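Local structure of putative nucleoprotein (Infectious salmon anemia virus, 4EWC) at residues N310-I324 with I335-C347. The protein encapsidates the negative-strand viral RNA, shielding it from nucleases and forming the ribonucleoprotein that serves as template for transcription and replication. Numbering follows the deposited sequence.
Sequences NCGGVALDLMGMKRI and IFSIIQKKVRGRC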
ATOM      1  N   ASN A 310     -22.424 -18.890   6.441  1.00 51.55           N
ATOM      2  CA  ASN A 310     -21.446 -18.131   5.661  1.00 48.27           C
ATOM      3  C   ASN A 310     -20.890 -16.856   6.327  1.00 48.94           C
ATOM      4  O   ASN A 310     -20.081 -16.158   5.721  1.00 46.11           O
ATOM      5  CB  ASN A 310     -21.980 -17.786   4.263  1.00 46.23           C
ATOM      6  CG  ASN A 310     -22.448 -19.015   3.468  1.00 47.91           C
ATOM      7  OD1 ASN A 310     -21.969 -20.121   3.667  1.00 47.58           O
ATOM      8  ND2 ASN A 310     -23.381 -18.799   2.548  1.00 42.39           N
ATOM      9  N   CYS A 311     -21.333 -16.528   7.542  1.00 47.15           N
ATOM     10  CA  CYS A 311     -20.675 -15.462   8.315  1.00 48.61           C
ATOM     11  C   CYS A 311     -19.373 -15.999   8.928  1.00 51.10           C
ATOM     12  O   CYS A 311     -18.536 -15.238   9.444  1.00 45.85           O
ATOM     13  CB  CYS A 311     -21.584 -14.971   9.439  1.00 49.74           C
ATOM     14  SG  CYS A 311     -23.027 -14.042   8.915  1.00 51.42           S
ATOM     15  N   GLY A 312     -19.223 -17.321   8.836  1.00 50.40           N
ATOM     16  CA  GLY A 312     -18.271 -18.061   9.623  1.00 46.20           C
ATOM     17  C   GLY A 312     -16.922 -18.408   9.034  1.00 53.90           C
ATOM     18  O   GLY A 312     -16.016 -18.754   9.785  1.00 63.13           O
ATOM     19  N   GLY A 313     -16.740 -18.354   7.724  1.00 51.44           N
ATOM     20  CA  GLY A 313     -15.400 -18.621   7.196  1.00 48.50           C
ATOM     21  C   GLY A 313     -15.113 -20.109   7.004  1.00 49.28           C
ATOM     22  O   GLY A 313     -15.204 -20.900   7.944  1.00 44.67           O
ATOM     23  N   VAL A 314     -14.740 -20.472   5.780  1.00 44.77           N
ATOM     24  CA  VAL A 314     -14.724 -21.860   5.341  1.00 45.46           C
ATOM     25  C   VAL A 314     -13.830 -22.821   6.156  1.00 49.78           C
ATOM     26  O   VAL A 314     -14.120 -24.020   6.228  1.00 45.97           O
ATOM     27  CB  VAL A 314     -14.479 -21.957   3.792  1.00 43.47           C
ATOM     28  CG1 VAL A 314     -13.015 -21.811   3.449  1.00 45.05           C
ATOM     29  CG2 VAL A 314     -15.089 -23.215   3.206  1.00 39.14           C
ATOM     30  N   ALA A 315     -12.789 -22.286   6.801  1.00 47.73           N
ATOM     31  CA  ALA A 315     -11.873 -23.095   7.614  1.00 48.53           C
ATOM     32  C   ALA A 315     -12.582 -23.940   8.672  1.00 52.89           C
ATOM     33  O   ALA A 315     -12.100 -25.006   9.062  1.00 54.88           O
ATOM     34  CB  ALA A 315     -10.796 -22.236   8.264  1.00 40.70           C
ATOM     35  N   LEU A 316     -13.726 -23.463   9.137  1.00 49.41           N
ATOM     36  CA  LEU A 316     -14.491 -24.182  10.143  1.00 51.00           C
ATOM     37  C   LEU A 316     -14.990 -25.509   9.607  1.00 55.85           C
ATOM     38  O   LEU A 316     -14.910 -26.531  10.296  1.00 60.42           O
ATOM     39  CB  LEU A 316     -15.670 -23.331  10.627  1.00 55.00           C
ATOM     40  CG  LEU A 316     -15.343 -22.042  11.383  1.00 55.99           C
ATOM     41  CD1 LEU A 316     -16.626 -21.372  11.788  1.00 53.24           C
ATOM     42  CD2 LEU A 316     -14.469 -22.314  12.609  1.00 50.81           C
ATOM     43  N   ASP A 317     -15.500 -25.494   8.374  1.00 53.82           N
ATOM     44  CA  ASP A 317     -16.027 -26.707   7.744  1.00 54.69           C
ATOM     45  C   ASP A 317     -14.915 -27.673   7.384  1.00 52.94           C
ATOM     46  O   ASP A 317     -15.096 -28.865   7.485  1.00 54.94           O
ATOM     47  CB  ASP A 317     -16.778 -26.380   6.456  1.00 56.33           C
ATOM     48  CG  ASP A 317     -17.989 -25.511   6.680  1.00 59.24           C
ATOM     49  OD1 ASP A 317     -18.670 -25.656   7.719  1.00 64.18           O
ATOM     50  OD2 ASP A 317     -18.256 -24.673   5.801  1.00 65.03           O
ATOM     51  N   LEU A 318     -13.777 -27.142   6.952  1.00 52.92           N
ATOM     52  CA  LEU A 318     -12.711 -27.966   6.428  1.00 52.55           C
ATOM     53  C   LEU A 318     -12.054 -28.705   7.569  1.00 58.86           C
ATOM     54  O   LEU A 318     -11.681 -29.871   7.442  1.00 60.55           O
ATOM     55  CB  LEU A 318     -11.674 -27.124   5.678  1.00 52.49           C
ATOM     56  CG  LEU A 318     -12.166 -26.254   4.516  1.00 52.97           C
ATOM     57  CD1 LEU A 318     -11.068 -25.337   4.019  1.00 56.49           C
ATOM     58  CD2 LEU A 318     -12.694 -27.106   3.396  1.00 51.89           C
HETATM   59  N   MSE A 319     -11.901 -28.009   8.687  1.00 59.98           N
HETATM   60  CA  MSE A 319     -11.270 -28.584   9.861  1.00 58.88           C
HETATM   61  C   MSE A 319     -12.181 -29.673  10.387  1.00 60.24           C
HETATM   62  O   MSE A 319     -11.724 -30.709  10.872  1.00 60.91           O
HETATM   63  CB  MSE A 319     -11.086 -27.519  10.935  1.00 58.81           C
HETATM   64  CG  MSE A 319      -9.943 -26.568  10.717  1.00 59.72           C
HETATM   65 SE   MSE A 319     -10.125 -25.119  12.022  0.70 63.59          SE
HETATM   66  CE  MSE A 319     -10.550 -26.239  13.560  1.00 68.19           C
ATOM     67  N   GLY A 320     -13.480 -29.417  10.300  1.00 56.07           N
ATOM     68  CA  GLY A 320     -14.465 -30.403  10.692  1.00 63.04           C
ATOM     69  C   GLY A 320     -14.336 -31.656   9.833  1.00 66.37           C
ATOM     70  O   GLY A 320     -14.466 -32.777  10.330  1.00 66.28           O
HETATM   71  N   MSE A 321     -14.070 -31.450   8.542  1.00 63.10           N
HETATM   72  CA  MSE A 321     -13.933 -32.531   7.579  1.00 62.32           C
HETATM   73  C   MSE A 321     -12.658 -33.336   7.802  1.00 66.46           C
HETATM   74  O   MSE A 321     -12.652 -34.550   7.611  1.00 67.69           O
HETATM   75  CB  MSE A 321     -13.966 -32.003   6.142  1.00 56.24           C
HETATM   76  CG  MSE A 321     -15.352 -31.786   5.589  1.00 58.78           C
HETATM   77 SE   MSE A 321     -15.395 -31.004   3.786  0.65 55.58          SE
HETATM   78  CE  MSE A 321     -14.605 -32.528   2.826  1.00 66.12           C
ATOM     79  N   LYS A 322     -11.580 -32.665   8.194  1.00 63.58           N
ATOM     80  CA  LYS A 322     -10.296 -33.335   8.417  1.00 67.86           C
ATOM     81  C   LYS A 322     -10.347 -34.146   9.707  1.00 74.11           C
ATOM     82  O   LYS A 322      -9.830 -35.265   9.776  1.00 75.29           O
ATOM     83  CB  LYS A 322      -9.157 -32.300   8.461  1.00 61.54           C
ATOM     84  CG  LYS A 322      -7.787 -32.844   8.792  1.00 59.93           C
ATOM     85  CD  LYS A 322      -6.776 -31.712   8.952  1.00 57.50           C
ATOM     86  CE  LYS A 322      -5.365 -32.246   9.070  1.00 57.52           C
ATOM     87  NZ  LYS A 322      -4.348 -31.159   9.143  1.00 66.27           N
ATOM     88  N   ARG A 323     -10.987 -33.565  10.722  1.00 74.59           N
ATOM     89  CA  ARG A 323     -11.059 -34.167  12.050  1.00 75.04           C
ATOM     90  C   ARG A 323     -11.855 -35.455  11.999  1.00 78.54           C
ATOM     91  O   ARG A 323     -11.471 -36.470  12.577  1.00 81.73           O
ATOM     92  CB  ARG A 323     -11.725 -33.200  13.016  1.00 75.76           C
ATOM     93  CG  ARG A 323     -11.969 -33.762  14.395  1.00 76.75           C
ATOM     94  CD  ARG A 323     -12.768 -32.776  15.243  1.00 89.71           C
ATOM     95  NE  ARG A 323     -12.254 -31.409  15.142  1.00 90.32           N
ATOM     96  CZ  ARG A 323     -11.200 -30.942  15.816  1.00 96.03           C
ATOM     97  NH1 ARG A 323     -10.527 -31.731  16.647  1.00 90.05           N
ATOM     98  NH2 ARG A 323     -10.813 -29.680  15.654  1.00 86.84           N
ATOM     99  N   ILE A 324     -12.975 -35.395  11.295  1.00 77.46           N
ATOM    100  CA  ILE A 324     -13.813 -36.558  11.063  1.00 78.81           C
ATOM    101  C   ILE A 324     -13.180 -37.532  10.057  1.00 82.45           C
ATOM    102  O   ILE A 324     -13.606 -38.680   9.944  1.00 82.39           O
ATOM    103  CB  ILE A 324     -15.195 -36.121  10.558  1.00 79.65           C
ATOM    104  CG1 ILE A 324     -16.239 -37.198  10.850  1.00 90.01           C
ATOM    105  CG2 ILE A 324     -15.137 -35.773   9.078  1.00 78.26           C
ATOM    106  CD1 ILE A 324     -17.667 -36.699  10.798  1.00 86.59           C
ATOM    107  N   ILE A 335     -21.985 -37.379   8.268  1.00 80.97           N
ATOM    108  CA  ILE A 335     -21.605 -36.017   8.596  1.00 79.26           C
ATOM    109  C   ILE A 335     -20.672 -35.452   7.528  1.00 73.32           C
ATOM    110  O   ILE A 335     -20.911 -34.369   6.999  1.00 71.23           O
ATOM    111  CB  ILE A 335     -20.954 -35.950   9.989  1.00 84.10           C
ATOM    112  CG1 ILE A 335     -21.936 -36.451  11.047  1.00 80.77           C
ATOM    113  CG2 ILE A 335     -20.499 -34.528  10.317  1.00 81.56           C
ATOM    114  CD1 ILE A 335     -21.370 -36.448  12.450  1.00 89.12           C
ATOM    115  N   PHE A 336     -19.627 -36.205   7.202  1.00 74.01           N
ATOM    116  CA  PHE A 336     -18.697 -35.842   6.131  1.00 72.00           C
ATOM    117  C   PHE A 336     -19.436 -35.391   4.862  1.00 70.44           C
ATOM    118  O   PHE A 336     -19.076 -34.391   4.254  1.00 70.34           O
ATOM    119  CB  PHE A 336     -17.778 -37.022   5.825  1.00 65.05           C
ATOM    120  CG  PHE A 336     -16.606 -36.677   4.960  1.00 63.05           C
ATOM    121  CD1 PHE A 336     -16.716 -36.698   3.581  1.00 62.56           C
ATOM    122  CD2 PHE A 336     -15.379 -36.365   5.521  1.00 67.00           C
ATOM    123  CE1 PHE A 336     -15.630 -36.398   2.772  1.00 65.93           C
ATOM    124  CE2 PHE A 336     -14.284 -36.057   4.717  1.00 67.17           C
ATOM    125  CZ  PHE A 336     -14.409 -36.076   3.338  1.00 65.75           C
ATOM    126  N   SER A 337     -20.478 -36.120   4.477  1.00 69.82           N
ATOM    127  CA  SER A 337     -21.286 -35.751   3.315  1.00 72.76           C
ATOM    128  C   SER A 337     -22.075 -34.448   3.524  1.00 69.27           C
ATOM    129  O   SER A 337     -22.361 -33.721   2.573  1.00 62.77           O
ATOM    130  CB  SER A 337     -22.254 -36.880   2.955  1.00 64.92           C
ATOM    131  OG  SER A 337     -21.553 -38.075   2.688  1.00 68.57           O
ATOM    132  N   ILE A 338     -22.435 -34.170   4.770  1.00 65.51           N
ATOM    133  CA  ILE A 338     -23.211 -32.984   5.075  1.00 70.80           C
ATOM    134  C   ILE A 338     -22.339 -31.751   4.998  1.00 69.74           C
ATOM    135  O   ILE A 338     -22.763 -30.705   4.497  1.00 69.11           O
ATOM    136  CB  ILE A 338     -23.781 -33.054   6.483  1.00 72.60           C
ATOM    137  CG1 ILE A 338     -24.703 -34.262   6.607  1.00 71.79           C
ATOM    138  CG2 ILE A 338     -24.506 -31.755   6.828  1.00 73.78           C
ATOM    139  CD1 ILE A 338     -25.206 -34.483   8.006  1.00 74.71           C
ATOM    140  N   ILE A 339     -21.122 -31.887   5.509  1.00 64.44           N
ATOM    141  CA  ILE A 339     -20.196 -30.790   5.532  1.00 61.25           C
ATOM    142  C   ILE A 339     -19.705 -30.568   4.123  1.00 61.86           C
ATOM    143  O   ILE A 339     -19.546 -29.423   3.682  1.00 61.88           O
ATOM    144  CB  ILE A 339     -19.003 -31.064   6.456  1.00 62.64           C
ATOM    145  CG1 ILE A 339     -19.472 -31.443   7.861  1.00 62.89           C
ATOM    146  CG2 ILE A 339     -18.098 -29.844   6.532  1.00 59.91           C
ATOM    147  CD1 ILE A 339     -18.337 -31.473   8.889  1.00 60.34           C
ATOM    148  N   GLN A 340     -19.490 -31.666   3.408  1.00 58.67           N
ATOM    149  CA  GLN A 340     -19.006 -31.600   2.035  1.00 56.65           C
ATOM    150  C   GLN A 340     -19.971 -30.827   1.154  1.00 60.76           C
ATOM    151  O   GLN A 340     -19.563 -30.016   0.320  1.00 61.40           O
ATOM    152  CB  GLN A 340     -18.849 -32.995   1.465  1.00 59.41           C
ATOM    153  CG  GLN A 340     -17.887 -33.019   0.302  1.00 64.12           C
ATOM    154  CD  GLN A 340     -17.669 -34.402  -0.254  1.00 60.48           C
ATOM    155  OE1 GLN A 340     -18.438 -35.325   0.019  1.00 59.22           O
ATOM    156  NE2 GLN A 340     -16.612 -34.556  -1.043  1.00 58.72           N
ATOM    157  N   LYS A 341     -21.256 -31.102   1.346  1.00 59.66           N
ATOM    158  CA  LYS A 341     -22.314 -30.462   0.600  1.00 59.77           C
ATOM    159  C   LYS A 341     -22.334 -28.968   0.910  1.00 58.24           C
ATOM    160  O   LYS A 341     -22.524 -28.141   0.027  1.00 56.67           O
ATOM    161  CB  LYS A 341     -23.657 -31.114   0.958  1.00 66.86           C
ATOM    162  CG  LYS A 341     -24.908 -30.300   0.579  1.00 72.67           C
ATOM    163  CD  LYS A 341     -26.124 -30.719   1.403  1.00 77.39           C
ATOM    164  CE  LYS A 341     -25.824 -30.714   2.920  1.00 80.16           C
ATOM    165  NZ  LYS A 341     -25.520 -29.370   3.479  1.00 74.14           N
ATOM    166  N   LYS A 342     -22.127 -28.623   2.172  1.00 59.67           N
ATOM    167  CA  LYS A 342     -22.079 -27.222   2.558  1.00 61.41           C
ATOM    168  C   LYS A 342     -20.899 -26.526   1.907  1.00 57.30           C
ATOM    169  O   LYS A 342     -21.058 -25.433   1.345  1.00 53.48           O
ATOM    170  CB  LYS A 342     -22.016 -27.068   4.071  1.00 59.01           C
ATOM    171  CG  LYS A 342     -23.320 -27.369   4.740  1.00 60.03           C
ATOM    172  CD  LYS A 342     -23.169 -27.339   6.235  1.00 70.27           C
ATOM    173  CE  LYS A 342     -24.454 -27.752   6.919  1.00 67.90           C
ATOM    174  NZ  LYS A 342     -24.291 -27.699   8.396  1.00 72.38           N
ATOM    175  N   VAL A 343     -19.727 -27.161   1.970  1.00 52.37           N
ATOM    176  CA  VAL A 343     -18.560 -26.590   1.326  1.00 50.15           C
ATOM    177  C   VAL A 343     -18.757 -26.450  -0.178  1.00 51.09           C
ATOM    178  O   VAL A 343     -18.399 -25.416  -0.747  1.00 49.19           O
ATOM    179  CB  VAL A 343     -17.280 -27.370   1.620  1.00 52.43           C
ATOM    180  CG1 VAL A 343     -16.074 -26.683   0.978  1.00 49.76           C
ATOM    181  CG2 VAL A 343     -17.067 -27.474   3.107  1.00 53.42           C
ATOM    182  N   ARG A 344     -19.335 -27.467  -0.821  1.00 53.40           N
ATOM    183  CA  ARG A 344     -19.575 -27.410  -2.266  1.00 46.31           C
ATOM    184  C   ARG A 344     -20.415 -26.207  -2.621  1.00 43.43           C
ATOM    185  O   ARG A 344     -20.086 -25.488  -3.551  1.00 47.99           O
ATOM    186  CB  ARG A 344     -20.198 -28.707  -2.821  1.00 49.24           C
ATOM    187  CG  ARG A 344     -19.914 -28.919  -4.323  1.00 49.95           C
ATOM    188  CD  ARG A 344     -20.360 -30.289  -4.822  1.00 47.09           C
ATOM    189  NE  ARG A 344     -19.939 -30.572  -6.190  1.00 47.59           N
ATOM    190  CZ  ARG A 344     -20.494 -30.041  -7.282  1.00 53.49           C
ATOM    191  NH1 ARG A 344     -21.484 -29.164  -7.174  1.00 51.05           N
ATOM    192  NH2 ARG A 344     -20.052 -30.379  -8.494  1.00 52.97           N
ATOM    193  N   GLY A 345     -21.483 -25.985  -1.860  1.00 43.97           N
ATOM    194  CA  GLY A 345     -22.318 -24.811  -2.026  1.00 42.15           C
ATOM    195  C   GLY A 345     -21.613 -23.484  -1.776  1.00 47.39           C
ATOM    196  O   GLY A 345     -22.036 -22.454  -2.273  1.00 48.40           O
ATOM    197  N   ARG A 346     -20.540 -23.488  -0.998  1.00 45.96           N
ATOM    198  CA  ARG A 346     -19.853 -22.238  -0.726  1.00 49.52           C
ATOM    199  C   ARG A 346     -18.871 -21.897  -1.831  1.00 48.05           C
ATOM    200  O   ARG A 346     -18.409 -20.762  -1.924  1.00 45.66           O
ATOM    201  CB  ARG A 346     -19.176 -22.232   0.655  1.00 49.57           C
ATOM    202  CG  ARG A 346     -20.167 -22.161   1.812  1.00 46.30           C
ATOM    203  CD  ARG A 346     -19.491 -21.949   3.134  1.00 49.42           C
ATOM    204  NE  ARG A 346     -19.131 -20.553   3.377  1.00 52.33           N
ATOM    205  CZ  ARG A 346     -18.560 -20.121   4.504  1.00 56.06           C
ATOM    206  NH1 ARG A 346     -18.286 -20.984   5.473  1.00 55.61           N
ATOM    207  NH2 ARG A 346     -18.255 -18.831   4.667  1.00 52.83           N
ATOM    208  N   CYS A 347     -18.579 -22.874  -2.678  1.00 44.18           N
ATOM    209  CA  CYS A 347     -17.699 -22.644  -3.806  1.00 46.66           C
ATOM    210  C   CYS A 347     -18.331 -21.748  -4.858  1.00 49.58           C
ATOM    211  O   CYS A 347     -19.527 -21.834  -5.142  1.00 51.77           O
ATOM    212  CB  CYS A 347     -17.270 -23.960  -4.446  1.00 46.65           C
ATOM    213  SG  CYS A 347     -16.354 -25.007  -3.374  1.00 44.86           S
TER
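The guanidinium of Arg-346 lies between CA of Asn-310 on one face and CB of Val-314 on the opposite one, both offset toward the rim. Asn-310 OD1 also lies over a face, 2.9 Å from Arg-346 NE, at an angle too poor for a hydrogen bond. At the edge, Gly-313 N is a donor facing the donor NH2 and makes no bond there, whereas Asp-317 OD2 forms a long salt bridge to Arg-346 NH1 (3.7 Å), the planes 77° apart. Arginine suits the place because its long chain, bent at chi3 (81°), carries the charge across to the backbone of 310-314; NH2 is hydrogen-bonded to the carbonyl O of Arg-385. Glycine suits 313, where phi is 85° and a CB would press on the carbonyl O of Gly-312. Phe-336 offers a broad apolar ring: CG2 of branched Ile-324 meets its edge, 3.6 Å from CD2, and the selenium of selenomethionine Met-321 stands above its face, 5.4 Å from the centroid, a distant Met-aromatic contact.

These contacts join helices 315-326 and 334-346, a roughly antiparallel helical hairpin in the helical-bundle region of the nucleoprotein; the axes of 315-324 and 335-346 come within 9.7 Å. Met-321 is a knob among Phe-336, Ile-339, Gln-340 and Val-343; its flexible, apolar chain bends at chi3 to bring CE within 3.6 Å of Phe-336 CZ. Gly-320, lacking a side chain, lets Ile-339 CD1 approach the backbone. Asp-317 serves twice, its CB packing on Val-343 CG2 (3.5 Å) while its carboxylate turns to Arg-346. Toward the hairpin's connection, Ile-324 CD1 packs on Ile-335 CB at 3.5 Å.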